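Local coordinates for protein oxalate biosynthetic component 1 (Burkholderia thailandensis, PDB 5IKY) that makes oxalate as a bifunctional enzyme that joins a serine hydrolase activity to a lyase activity in quorum sensing-dependent oxalogenesis, at residues 377-382 with 433-438; 427-432 with 465-470; 693-698 with 708-713; 702-707 with 999-1004; 810-815 with 1085-1090. One frame throughout, in Å; residues are numbered along the deposited sequence.

Contact 1. Residues 377-382 with 433-438; sequences FMLVAA and RPTVEK
Leu379 reaches out from the strand and puts its two methyl groups against two consecutive residues of the helix, Thr435 and Val436. The closer touch is the one between Leu379 CD1 and Val436 CG2, at 3.8 Å, where the two side chains cross at about a right angle. On the other branch, Leu379 CD2 and Thr435 CG2 stand 4.1 Å apart, and here the side chains run past each other in opposite directions. Thr435 offers its methyl because CG2 is anti to the backbone N, while its hydroxyl takes the place beside that nitrogen (chi1 -68°). All three residues are buried, and this is the packed part of the contact. It is small all the same: the segments bury 91 Å² in all, and the nearest CA atoms, those of Leu379 and Val436, are still 8.7 Å apart. The helix has a solvent side as well, where Pro434, Glu437 and Lys438 are exposed and do not meet the strand.

Strand 375-380 lies between strands 346-351 and 446-451 in a ring of parallel strands, and helix 418-442 belongs to the connection from it to 446-451. This is a beta-alpha-beta crossover of a TIM-barrel fold, as in beta-keto acid cleavage enzymes. Val351 and Ile448 touch Leu379 from the two flanking strands, while His354 and Val357 of helix 354-360 meet Thr435. The magnesium ion is about 13 Å from the Leu379 side chain. With methyl groups alone meeting, helix and strand are held together here by dispersion and by the exclusion of water, without directed bonds.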
# COMPACT_ATOMS: atom_id res chain seq x y z
N PHE A 377 -7.84 7.41 -23.19
CA PHE A 377 -7.99 8.82 -23.51
C PHE A 377 -7.97 9.71 -22.28
O PHE A 377 -8.54 9.37 -21.24
CB PHE A 377 -9.28 9.07 -24.30
CG PHE A 377 -9.23 8.55 -25.71
CD1 PHE A 377 -8.64 9.30 -26.71
CD2 PHE A 377 -9.78 7.32 -26.03
CE1 PHE A 377 -8.59 8.83 -28.01
CE2 PHE A 377 -9.74 6.85 -27.32
CZ PHE A 377 -9.14 7.60 -28.32
N MET A 378 -7.31 10.86 -22.41
CA MET A 378 -7.22 11.86 -21.36
C MET A 378 -7.81 13.18 -21.85
O MET A 378 -7.26 13.81 -22.74
CB MET A 378 -5.76 12.06 -20.94
CG MET A 378 -5.58 12.55 -19.51
SD MET A 378 -6.49 11.52 -18.35
CE MET A 378 -7.44 12.78 -17.54
N LEU A 379 -8.93 13.59 -21.26
CA LEU A 379 -9.56 14.85 -21.65
C LEU A 379 -8.99 16.02 -20.86
O LEU A 379 -9.30 16.19 -19.68
CB LEU A 379 -11.07 14.80 -21.47
CG LEU A 379 -11.85 13.82 -22.35
CD1 LEU A 379 -13.35 14.02 -22.16
CD2 LEU A 379 -11.46 13.96 -23.81
N VAL A 380 -8.17 16.83 -21.52
CA VAL A 380 -7.62 18.03 -20.90
C VAL A 380 -8.62 19.17 -21.04
O VAL A 380 -8.51 20.01 -21.93
CB VAL A 380 -6.28 18.43 -21.54
CG1 VAL A 380 -5.57 19.46 -20.69
CG2 VAL A 380 -5.41 17.20 -21.73
N ALA A 381 -9.61 19.20 -20.15
CA ALA A 381 -10.72 20.14 -20.26
C ALA A 381 -10.44 21.45 -19.53
O ALA A 381 -9.64 21.49 -18.59
CB ALA A 381 -11.99 19.51 -19.73
N ALA A 382 -11.09 22.52 -19.98
CA ALA A 382 -11.01 23.85 -19.37
C ALA A 382 -9.61 24.45 -19.46
O ALA A 382 -9.27 25.36 -18.70
CB ALA A 382 -11.48 23.80 -17.92
N ARG A 433 -19.58 16.57 -24.16
CA ARG A 433 -20.35 15.42 -24.64
C ARG A 433 -20.11 15.05 -26.12
O ARG A 433 -19.97 13.86 -26.42
CB ARG A 433 -21.84 15.65 -24.41
CG ARG A 433 -22.75 14.57 -24.97
CD ARG A 433 -23.69 14.03 -23.91
NE ARG A 433 -24.27 15.11 -23.12
CZ ARG A 433 -24.55 15.03 -21.82
NH1 ARG A 433 -24.30 13.91 -21.16
NH2 ARG A 433 -25.08 16.07 -21.19
N PRO A 434 -20.07 16.04 -27.03
CA PRO A 434 -19.81 15.65 -28.42
C PRO A 434 -18.44 14.99 -28.60
O PRO A 434 -18.31 14.05 -29.38
CB PRO A 434 -19.87 16.98 -29.19
CG PRO A 434 -20.71 17.86 -28.34
CD PRO A 434 -20.36 17.49 -26.93
N THR A 435 -17.44 15.48 -27.87
CA THR A 435 -16.10 14.90 -27.94
C THR A 435 -16.08 13.48 -27.38
O THR A 435 -15.52 12.57 -27.99
CB THR A 435 -15.08 15.77 -27.17
OG1 THR A 435 -14.90 17.01 -27.86
CG2 THR A 435 -13.74 15.05 -27.07
N VAL A 436 -16.71 13.30 -26.22
CA VAL A 436 -16.80 11.98 -25.60
C VAL A 436 -17.50 10.99 -26.53
O VAL A 436 -16.97 9.91 -26.82
CB VAL A 436 -17.55 12.02 -24.26
CG1 VAL A 436 -17.73 10.62 -23.71
CG2 VAL A 436 -16.82 12.91 -23.27
N GLU A 437 -18.68 11.37 -27.01
CA GLU A 437 -19.45 10.52 -27.91
C GLU A 437 -18.69 10.20 -29.19
O GLU A 437 -18.77 9.08 -29.70
CB GLU A 437 -20.79 11.17 -28.24
CG GLU A 437 -21.75 11.22 -27.06
CD GLU A 437 -23.06 11.91 -27.41
OE1 GLU A 437 -23.10 12.64 -28.42
OE2 GLU A 437 -24.05 11.72 -26.67
N LYS A 438 -17.96 11.18 -29.71
CA LYS A 438 -17.18 10.98 -30.93
C LYS A 438 -16.10 9.91 -30.73
O LYS A 438 -15.88 9.08 -31.61
CB LYS A 438 -16.55 12.30 -31.37
CG LYS A 438 -16.00 12.29 -32.79
CD LYS A 438 -15.42 13.64 -33.16
CE LYS A 438 -15.74 14.01 -34.60
NZ LYS A 438 -15.00 15.24 -35.01

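Contact 2. Residues 427-432 with 465-470; sequences LAATQL and IALDLD
The backbones come nearest at Ala429 and Leu467, whose CA atoms are 6.7 Å apart, just where helix 460-466 ends in a Schellman motif: Asp468 turns to positive phi (55°) and its N bonds back to Ile465 O. Leu467, the last residue before that turn, does most of the touching. With CG anti to its own carbonyl carbon (chi1 -61°), it spreads both methyls over helix 418-442. Leu467 CD1 lies 3.7 Å from Leu432 CB and also touches Leu432 CD1, and the two leucines cross at about a right angle. CD2 of Leu467 sits over the neighbouring turn, 3.7 Å from Ala429 O and 4.2 Å from Ala429 CB. One residue earlier, Ala466 CB and Ala429 CB face each other at 4.3 Å, a looser touch at the exposed margin. Small residues at both these places let the two backbones come close.

Further along helix 418-442, Arg433 and Val436 also touch Leu467. Beyond the turn, Leu469 packs on Val436 and Arg440, and Asp470 makes a salt bridge from OD2 to Arg440 NH2. From there the chain runs on into strand 471-474 of the TIM-like barrel. Between the two segments the chemistry is wholly apolar apart from the carbonyl oxygen brushed by a methyl, so the fit depends on shape, while polar ties such as Asp470 to Arg440 are made to residues outside the two segments.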
# COMPACT_ATOMS: atom_id res chain seq x y z
N LEU A 427 -23.06 23.25 -18.38
CA LEU A 427 -22.24 23.94 -19.38
C LEU A 427 -21.02 23.10 -19.76
O LEU A 427 -20.70 22.96 -20.94
CB LEU A 427 -21.79 25.31 -18.87
CG LEU A 427 -22.82 26.44 -18.90
CD1 LEU A 427 -22.22 27.73 -18.37
CD2 LEU A 427 -23.36 26.62 -20.30
N ALA A 428 -20.36 22.54 -18.76
CA ALA A 428 -19.16 21.74 -18.98
C ALA A 428 -19.49 20.43 -19.70
O ALA A 428 -18.79 20.04 -20.63
CB ALA A 428 -18.46 21.46 -17.66
N ALA A 429 -20.56 19.77 -19.27
CA ALA A 429 -20.95 18.49 -19.83
C ALA A 429 -21.43 18.61 -21.28
O ALA A 429 -21.09 17.79 -22.13
CB ALA A 429 -22.02 17.84 -18.97
N THR A 430 -22.22 19.65 -21.55
CA THR A 430 -22.76 19.87 -22.89
C THR A 430 -21.65 20.13 -23.91
O THR A 430 -21.74 19.70 -25.06
CB THR A 430 -23.75 21.05 -22.89
OG1 THR A 430 -24.83 20.76 -21.99
CG2 THR A 430 -24.32 21.27 -24.28
N GLN A 431 -20.60 20.82 -23.46
CA GLN A 431 -19.47 21.12 -24.32
C GLN A 431 -18.58 19.90 -24.57
O GLN A 431 -17.99 19.76 -25.65
CB GLN A 431 -18.63 22.25 -23.71
CG GLN A 431 -19.27 23.62 -23.82
CD GLN A 431 -18.81 24.37 -25.05
OE1 GLN A 431 -17.63 24.37 -25.39
NE2 GLN A 431 -19.75 25.02 -25.73
N LEU A 432 -18.48 19.03 -23.58
CA LEU A 432 -17.59 17.87 -23.66
C LEU A 432 -18.26 16.66 -24.30
O LEU A 432 -17.59 15.82 -24.91
CB LEU A 432 -17.08 17.51 -22.27
CG LEU A 432 -16.06 18.46 -21.65
CD1 LEU A 432 -15.77 18.07 -20.21
CD2 LEU A 432 -14.77 18.48 -22.46
N ILE A 465 -19.42 11.96 -13.84
CA ILE A 465 -20.61 11.12 -13.72
C ILE A 465 -21.55 11.34 -14.90
O ILE A 465 -22.04 10.39 -15.50
CB ILE A 465 -21.38 11.39 -12.41
CG1 ILE A 465 -20.52 11.05 -11.20
CG2 ILE A 465 -22.67 10.59 -12.37
CD1 ILE A 465 -21.14 11.49 -9.89
N ALA A 466 -21.79 12.61 -15.22
CA ALA A 466 -22.71 12.99 -16.29
C ALA A 466 -22.30 12.41 -17.63
O ALA A 466 -23.14 12.01 -18.43
CB ALA A 466 -22.82 14.50 -16.38
N LEU A 467 -20.99 12.38 -17.88
CA LEU A 467 -20.46 11.89 -19.14
C LEU A 467 -20.20 10.39 -19.09
O LEU A 467 -19.78 9.79 -20.08
CB LEU A 467 -19.18 12.64 -19.50
CG LEU A 467 -19.33 14.15 -19.69
CD1 LEU A 467 -17.97 14.80 -19.92
CD2 LEU A 467 -20.27 14.46 -20.84
N ASP A 468 -20.46 9.79 -17.93
CA ASP A 468 -20.26 8.36 -17.73
C ASP A 468 -18.82 7.96 -18.07
O ASP A 468 -18.58 6.99 -18.78
CB ASP A 468 -21.25 7.54 -18.56
CG ASP A 468 -21.33 6.09 -18.13
OD1 ASP A 468 -21.28 5.82 -16.91
OD2 ASP A 468 -21.44 5.22 -19.02
N LEU A 469 -17.87 8.73 -17.55
CA LEU A 469 -16.46 8.49 -17.85
C LEU A 469 -15.90 7.35 -17.01
O LEU A 469 -16.53 6.89 -16.06
CB LEU A 469 -15.64 9.76 -17.64
CG LEU A 469 -16.07 10.96 -18.49
CD1 LEU A 469 -15.11 12.12 -18.30
CD2 LEU A 469 -16.19 10.58 -19.96
N ASP A 470 -14.70 6.90 -17.36
CA ASP A 470 -14.11 5.74 -16.72
C ASP A 470 -13.14 6.12 -15.61
O ASP A 470 -12.97 5.38 -14.64
CB ASP A 470 -13.39 4.88 -17.76
CG ASP A 470 -14.27 4.57 -18.96
OD1 ASP A 470 -15.14 3.68 -18.84
OD2 ASP A 470 -14.10 5.21 -20.01

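Contact 3. Residues 693-698 with 708-713; sequences IPCRYN and GLRQSP
The proline ring of Pro694 presents one face to Leu709, whose CD1 lies over it, 4.0 Å from Pro694 CG and 3.9 Å from Pro694 CA. The Leu709 and Pro694 side chains cross at about a right angle. Leu709 CD1 also touches Ile693 CG2, at 3.9 Å, so this methyl sits in a shallow notch made by two consecutive residues. Phe535 of helix 530-541 touches both Pro694 and Leu709 and extends this apolar patch.

The second flat group, the guanidinium of Arg710, lies beyond the touch made by its own chain. It is the methylenes that meet the other segment: Cys695 SG comes within 3.5 Å of Arg710 CD and 3.9 Å of Arg710 CG. A bend in the arginine chain at CG-CD (chi3 -47°) then turns the head off toward the C-terminal hydrolase-like part of the enzyme. There NH1 bonds to Leu1001 O and NH2 to Ser1006 O, two backbone carbonyls that hold the head by both terminal nitrogens.

Segment 693-698 leads into and includes the first strand of a short hairpin of the cap domain, 696-697 with 704-705; segment 708-713 follows the second, and its 3-10 turn 709-711 packs against the residues at the hairpin's start. Aliphatic and sulfur packing therefore closes this piece of the cap on itself, while the one buried cation involved spends its polarity outside, on main-chain oxygens of the hydrolase-like part.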
# COMPACT_ATOMS: atom_id res chain seq x y z
N ILE A 693 3.82 -16.47 -5.23
CA ILE A 693 3.33 -15.33 -6.00
C ILE A 693 2.11 -14.66 -5.35
O ILE A 693 2.08 -13.43 -5.24
CB ILE A 693 2.99 -15.73 -7.45
CG1 ILE A 693 4.26 -16.18 -8.18
CG2 ILE A 693 2.34 -14.57 -8.20
CD1 ILE A 693 4.00 -16.69 -9.58
N PRO A 694 1.10 -15.44 -4.92
CA PRO A 694 -0.02 -14.73 -4.27
C PRO A 694 0.37 -14.13 -2.93
O PRO A 694 1.15 -14.74 -2.20
CB PRO A 694 -1.08 -15.83 -4.08
CG PRO A 694 -0.65 -16.95 -4.97
CD PRO A 694 0.84 -16.89 -5.01
N CYS A 695 -0.16 -12.95 -2.63
CA CYS A 695 0.03 -12.30 -1.33
C CYS A 695 1.50 -12.09 -0.99
O CYS A 695 1.97 -12.47 0.09
CB CYS A 695 -0.67 -13.11 -0.24
SG CYS A 695 -2.42 -13.38 -0.57
N ARG A 696 2.23 -11.48 -1.92
CA ARG A 696 3.63 -11.13 -1.74
C ARG A 696 3.80 -9.90 -0.86
O ARG A 696 2.88 -9.10 -0.71
CB ARG A 696 4.28 -10.87 -3.10
CG ARG A 696 5.13 -11.98 -3.67
CD ARG A 696 5.68 -11.55 -5.02
NE ARG A 696 6.25 -10.20 -4.96
CZ ARG A 696 6.00 -9.24 -5.84
NH1 ARG A 696 5.19 -9.46 -6.87
NH2 ARG A 696 6.57 -8.04 -5.71
N TYR A 697 4.99 -9.75 -0.27
CA TYR A 697 5.38 -8.48 0.32
C TYR A 697 6.01 -7.61 -0.75
O TYR A 697 6.57 -8.13 -1.72
CB TYR A 697 6.38 -8.67 1.47
CG TYR A 697 5.78 -9.15 2.77
CD1 TYR A 697 4.93 -8.34 3.51
CD2 TYR A 697 6.10 -10.41 3.28
CE1 TYR A 697 4.39 -8.78 4.71
CE2 TYR A 697 5.57 -10.85 4.48
CZ TYR A 697 4.72 -10.03 5.19
OH TYR A 697 4.19 -10.48 6.38
N ASN A 698 5.95 -6.30 -0.58
CA ASN A 698 6.76 -5.41 -1.39
C ASN A 698 8.18 -5.40 -0.82
O ASN A 698 8.44 -6.06 0.19
CB ASN A 698 6.17 -4.00 -1.45
CG ASN A 698 6.02 -3.37 -0.08
OD1 ASN A 698 6.09 -4.05 0.95
ND2 ASN A 698 5.79 -2.06 -0.06
N GLY A 708 -5.37 -10.12 -5.50
CA GLY A 708 -6.46 -10.43 -6.40
C GLY A 708 -6.57 -11.90 -6.75
O GLY A 708 -7.66 -12.41 -6.98
N LEU A 709 -5.42 -12.58 -6.79
CA LEU A 709 -5.37 -14.00 -7.17
C LEU A 709 -6.27 -14.88 -6.30
O LEU A 709 -6.78 -15.90 -6.76
CB LEU A 709 -3.93 -14.51 -7.11
CG LEU A 709 -2.94 -13.82 -8.06
CD1 LEU A 709 -1.54 -14.38 -7.86
CD2 LEU A 709 -3.38 -13.97 -9.51
N ARG A 710 -6.47 -14.48 -5.04
CA ARG A 710 -7.27 -15.25 -4.09
C ARG A 710 -8.72 -15.42 -4.53
O ARG A 710 -9.38 -16.38 -4.14
CB ARG A 710 -7.25 -14.59 -2.71
CG ARG A 710 -5.88 -14.16 -2.22
CD ARG A 710 -5.93 -13.75 -0.75
NE ARG A 710 -7.05 -12.86 -0.46
CZ ARG A 710 -7.87 -13.00 0.57
NH1 ARG A 710 -7.70 -13.98 1.44
NH2 ARG A 710 -8.87 -12.14 0.74
N GLN A 711 -9.22 -14.48 -5.33
CA GLN A 711 -10.63 -14.44 -5.68
C GLN A 711 -10.97 -15.30 -6.90
O GLN A 711 -12.13 -15.47 -7.24
CB GLN A 711 -11.07 -13.00 -5.93
CG GLN A 711 -10.81 -12.08 -4.75
CD GLN A 711 -11.37 -12.64 -3.46
OE1 GLN A 711 -12.52 -13.07 -3.41
NE2 GLN A 711 -10.56 -12.64 -2.41
N SER A 712 -9.93 -15.83 -7.54
CA SER A 712 -10.11 -16.75 -8.66
C SER A 712 -10.89 -18.00 -8.25
O SER A 712 -10.70 -18.53 -7.15
CB SER A 712 -8.76 -17.16 -9.23
OG SER A 712 -8.90 -18.26 -10.11
N PRO A 713 -11.78 -18.48 -9.13
CA PRO A 713 -12.57 -19.69 -8.90
C PRO A 713 -11.70 -20.92 -8.66
O PRO A 713 -12.02 -21.76 -7.82
CB PRO A 713 -13.38 -19.85 -10.19
CG PRO A 713 -13.43 -18.48 -10.78
CD PRO A 713 -12.12 -17.84 -10.42

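Contact 4. Residues 702-707 with 999-1004; sequences SNVVNL and RSLAGT
Leu1001 CD1 touches Leu707 CD2 at 3.6 Å, the two side chains meeting at a slant. More loosely, Leu1001 CD1 reaches Val704 CG1 at 4.3 Å, so one leucine methyl of the helix serves both residues that touch it from segment 702-707. Leu1001 gets there with chi1 at -101°, well off a staggered position. Leu707 sends its end to the helix although its CB does not point there directly.

The next shell fixes the two backbones. After the helix the chain is tied back by Thr1004 OG1, which donates to Ser1000 O at 2.8 Å, tilted 25° from the carbonyl plane. Ala1002 O and Gly1003 O bond in turn to Tyr715 OH and Asn860 ND2. On the cap side, Asn706 is fixed by its N to Glu519 and by its ND2 to Ile693 O and Asp531.

Val704 lies in the second strand of a small antiparallel hairpin, 704-705 against 696-697, paired through Val705 and Arg696. That hairpin of the cap domain thus leans on helix 998-1002 of the C-terminal domain, just after strand 988-992 of its large mixed sheet, and Cys695 touches Leu1001 too.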
# COMPACT_ATOMS: atom_id res chain seq x y z
N SER A 702 6.30 -2.99 3.43
CA SER A 702 5.39 -1.88 3.71
C SER A 702 3.95 -2.23 3.34
O SER A 702 3.01 -1.59 3.79
CB SER A 702 5.81 -0.63 2.93
OG SER A 702 7.15 -0.27 3.21
N ASN A 703 3.79 -3.26 2.51
CA ASN A 703 2.49 -3.56 1.94
C ASN A 703 2.42 -5.00 1.43
O ASN A 703 3.44 -5.67 1.29
CB ASN A 703 2.19 -2.58 0.80
CG ASN A 703 0.71 -2.51 0.47
OD1 ASN A 703 -0.15 -2.77 1.31
ND2 ASN A 703 0.41 -2.14 -0.77
N VAL A 704 1.20 -5.46 1.17
CA VAL A 704 0.98 -6.79 0.61
C VAL A 704 0.38 -6.66 -0.79
O VAL A 704 -0.60 -5.94 -0.98
CB VAL A 704 0.05 -7.64 1.50
CG1 VAL A 704 -0.02 -9.06 0.97
CG2 VAL A 704 0.55 -7.63 2.94
N VAL A 705 0.97 -7.35 -1.76
CA VAL A 705 0.54 -7.25 -3.15
C VAL A 705 0.02 -8.59 -3.67
O VAL A 705 0.12 -9.61 -2.99
CB VAL A 705 1.67 -6.75 -4.06
CG1 VAL A 705 2.33 -5.52 -3.46
CG2 VAL A 705 2.70 -7.85 -4.27
N ASN A 706 -0.53 -8.57 -4.89
CA ASN A 706 -1.11 -9.75 -5.53
C ASN A 706 -2.21 -10.39 -4.70
O ASN A 706 -2.25 -11.61 -4.53
CB ASN A 706 -0.03 -10.78 -5.85
CG ASN A 706 0.99 -10.28 -6.86
OD1 ASN A 706 0.71 -9.35 -7.62
ND2 ASN A 706 2.17 -10.89 -6.87
N LEU A 707 -3.11 -9.55 -4.19
CA LEU A 707 -4.22 -10.01 -3.37
C LEU A 707 -5.40 -10.48 -4.22
O LEU A 707 -6.30 -11.15 -3.73
CB LEU A 707 -4.68 -8.90 -2.42
CG LEU A 707 -3.64 -8.42 -1.42
CD1 LEU A 707 -4.16 -7.23 -0.63
CD2 LEU A 707 -3.26 -9.55 -0.49
N ARG A 999 0.69 -15.56 4.98
CA ARG A 999 0.51 -17.01 4.89
C ARG A 999 -0.95 -17.37 5.14
O ARG A 999 -1.48 -18.28 4.49
CB ARG A 999 1.41 -17.75 5.88
CG ARG A 999 1.63 -19.20 5.49
CD ARG A 999 2.39 -19.98 6.55
NE ARG A 999 2.54 -21.39 6.17
CZ ARG A 999 2.73 -22.39 7.02
NH1 ARG A 999 2.80 -22.15 8.32
NH2 ARG A 999 2.85 -23.63 6.56
N SER A 1000 -1.60 -16.66 6.05
CA SER A 1000 -3.03 -16.83 6.27
C SER A 1000 -3.83 -16.27 5.11
O SER A 1000 -4.85 -16.83 4.72
CB SER A 1000 -3.47 -16.16 7.58
OG SER A 1000 -2.93 -16.83 8.70
N LEU A 1001 -3.37 -15.15 4.55
CA LEU A 1001 -4.02 -14.54 3.40
C LEU A 1001 -3.98 -15.47 2.19
O LEU A 1001 -4.99 -15.69 1.53
CB LEU A 1001 -3.38 -13.20 3.05
CG LEU A 1001 -4.12 -11.96 3.53
CD1 LEU A 1001 -3.48 -10.72 2.95
CD2 LEU A 1001 -5.58 -12.03 3.14
N ALA A 1002 -2.80 -16.02 1.92
CA ALA A 1002 -2.62 -16.92 0.79
C ALA A 1002 -3.47 -18.18 0.92
O ALA A 1002 -3.80 -18.83 -0.07
CB ALA A 1002 -1.14 -17.30 0.64
N GLY A 1003 -3.82 -18.53 2.16
CA GLY A 1003 -4.59 -19.73 2.42
C GLY A 1003 -6.09 -19.48 2.48
O GLY A 1003 -6.87 -20.42 2.67
N THR A 1004 -6.50 -18.23 2.34
CA THR A 1004 -7.91 -17.87 2.45
C THR A 1004 -8.41 -17.11 1.22
O THR A 1004 -7.62 -16.70 0.38
CB THR A 1004 -8.18 -17.02 3.70
OG1 THR A 1004 -7.26 -15.92 3.73
CG2 THR A 1004 -8.01 -17.85 4.95

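Contact 5. Residues 810-815 with 1085-1090; sequences AQIAAD and WIARFH
This is an apolar helix-helix contact near the periphery of the C-terminal alpha/beta hydrolase domain, with Ile812 set against Ile1086 and Ala1087. Ile812 uses both branches. Ile812 CD1 ends over Ile1086, 3.9 Å from Ile1086 CG2 and 4.0 Å from Ile1086 CB, and the two isoleucines cross at about a right angle. Ile812 CG2 goes instead to Ala1087 CB, at 3.6 Å. A chi1 of -61° sends CG2 of Ile812 anti to the backbone N and CG1, carrying CD1, anti to the carbonyl carbon, which puts one branch on each partner. At Ala1087, with its small side chain, the CA atoms of Ile812 and Ala1087 are 6.4 Å apart. Of the three, Ile1086 is buried and the other two stay partly exposed, as suits a contact near the surface.

Ile812 belongs to the last turn of helix 792-813, after which the chain runs into a loop. Ile1086 and Ala1087 lie in the last part of helix 1080-1090. Phe808, a turn earlier in the first helix, also packs on Ile1086, and His1090 touches Val809. Trp780 of strand 780-782 meets Ile1086, Phe1089 and the His1090 ring, so helix 1080-1090 rests on an inner strand of the mixed sheet.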
# COMPACT_ATOMS: atom_id res chain seq x y z
N ALA A 810 -4.13 -17.10 31.45
CA ALA A 810 -3.83 -16.92 32.87
C ALA A 810 -3.66 -15.44 33.21
O ALA A 810 -3.97 -15.01 34.32
CB ALA A 810 -2.60 -17.71 33.28
N GLN A 811 -3.16 -14.67 32.25
CA GLN A 811 -3.02 -13.23 32.43
C GLN A 811 -4.40 -12.57 32.47
O GLN A 811 -4.61 -11.58 33.16
CB GLN A 811 -2.16 -12.62 31.32
N ILE A 812 -5.33 -13.15 31.71
CA ILE A 812 -6.70 -12.66 31.69
C ILE A 812 -7.40 -12.98 33.01
O ILE A 812 -8.29 -12.26 33.45
CB ILE A 812 -7.49 -13.28 30.50
CG1 ILE A 812 -6.84 -12.90 29.18
CG2 ILE A 812 -8.94 -12.83 30.51
CD1 ILE A 812 -7.58 -13.40 27.96
N ALA A 813 -6.96 -14.06 33.66
CA ALA A 813 -7.52 -14.47 34.94
C ALA A 813 -7.28 -13.42 36.03
O ALA A 813 -8.08 -13.28 36.96
CB ALA A 813 -6.95 -15.81 35.37
N ALA A 814 -6.18 -12.68 35.91
CA ALA A 814 -5.84 -11.65 36.88
C ALA A 814 -6.16 -10.26 36.34
O ALA A 814 -5.25 -9.46 36.08
CB ALA A 814 -4.37 -11.74 37.27
N ASP A 815 -7.44 -9.98 36.17
CA ASP A 815 -7.90 -8.71 35.63
C ASP A 815 -9.41 -8.55 35.82
O ASP A 815 -10.09 -9.53 36.14
CB ASP A 815 -7.54 -8.60 34.14
N TRP A 1085 -13.85 -10.85 25.89
CA TRP A 1085 -14.63 -11.90 25.25
C TRP A 1085 -14.16 -13.27 25.70
O TRP A 1085 -14.96 -14.15 26.03
CB TRP A 1085 -14.55 -11.79 23.72
CG TRP A 1085 -15.11 -10.51 23.15
CD1 TRP A 1085 -15.37 -9.35 23.83
CD2 TRP A 1085 -15.47 -10.27 21.79
NE1 TRP A 1085 -15.87 -8.41 22.97
CE2 TRP A 1085 -15.94 -8.95 21.71
CE3 TRP A 1085 -15.44 -11.05 20.63
CZ2 TRP A 1085 -16.38 -8.38 20.51
CZ3 TRP A 1085 -15.88 -10.49 19.44
CH2 TRP A 1085 -16.35 -9.17 19.39
N ILE A 1086 -12.84 -13.45 25.71
CA ILE A 1086 -12.23 -14.70 26.14
C ILE A 1086 -12.44 -14.90 27.64
O ILE A 1086 -12.62 -16.03 28.11
CB ILE A 1086 -10.72 -14.72 25.79
CG1 ILE A 1086 -10.55 -14.71 24.27
CG2 ILE A 1086 -10.04 -15.94 26.39
CD1 ILE A 1086 -9.12 -14.72 23.82
N ALA A 1087 -12.43 -13.80 28.39
CA ALA A 1087 -12.72 -13.84 29.82
C ALA A 1087 -14.14 -14.36 30.07
O ALA A 1087 -14.35 -15.20 30.94
CB ALA A 1087 -12.55 -12.46 30.43
N ARG A 1088 -15.09 -13.86 29.29
CA ARG A 1088 -16.48 -14.29 29.41
C ARG A 1088 -16.62 -15.76 28.99
O ARG A 1088 -17.38 -16.51 29.59
CB ARG A 1088 -17.39 -13.41 28.55
N PHE A 1089 -15.87 -16.14 27.96
CA PHE A 1089 -15.83 -17.53 27.51
C PHE A 1089 -15.32 -18.45 28.61
O PHE A 1089 -15.92 -19.48 28.91
CB PHE A 1089 -14.95 -17.67 26.27
CG PHE A 1089 -15.60 -17.20 25.00
CD1 PHE A 1089 -16.98 -17.26 24.85
CD2 PHE A 1089 -14.84 -16.72 23.95
CE1 PHE A 1089 -17.58 -16.84 23.68
CE2 PHE A 1089 -15.44 -16.29 22.78
CZ PHE A 1089 -16.81 -16.35 22.65
N HIS A 1090 -14.19 -18.07 29.20
CA HIS A 1090 -13.55 -18.85 30.25
C HIS A 1090 -14.45 -18.95 31.49
O HIS A 1090 -14.81 -20.04 31.92
CB HIS A 1090 -12.20 -18.24 30.63
CG HIS A 1090 -11.38 -19.10 31.53
ND1 HIS A 1090 -10.34 -18.60 32.29
CD2 HIS A 1090 -11.43 -20.42 31.80
CE1 HIS A 1090 -9.79 -19.58 32.98
NE2 HIS A 1090 -10.44 -20.70 32.70

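Contacts 1 and 2 share helix 418-442 in the TIM-like barrel and touch through Val436 and Leu467: one joins the helix to a barrel strand, the other to the end of the next helix. Contacts 3 and 4 share the small cap hairpin. Contact 3 stays within the cap, whereas contact 4 reaches the C-terminal domain. Contact 5 lies apart, about 63 Å centre to centre from contact 1, and is set off by being only partly buried, near the surface; the others are buried. All five meet mainly through aliphatic groups, and contact 3 is the exception in adding a sulfur against arginine methylenes.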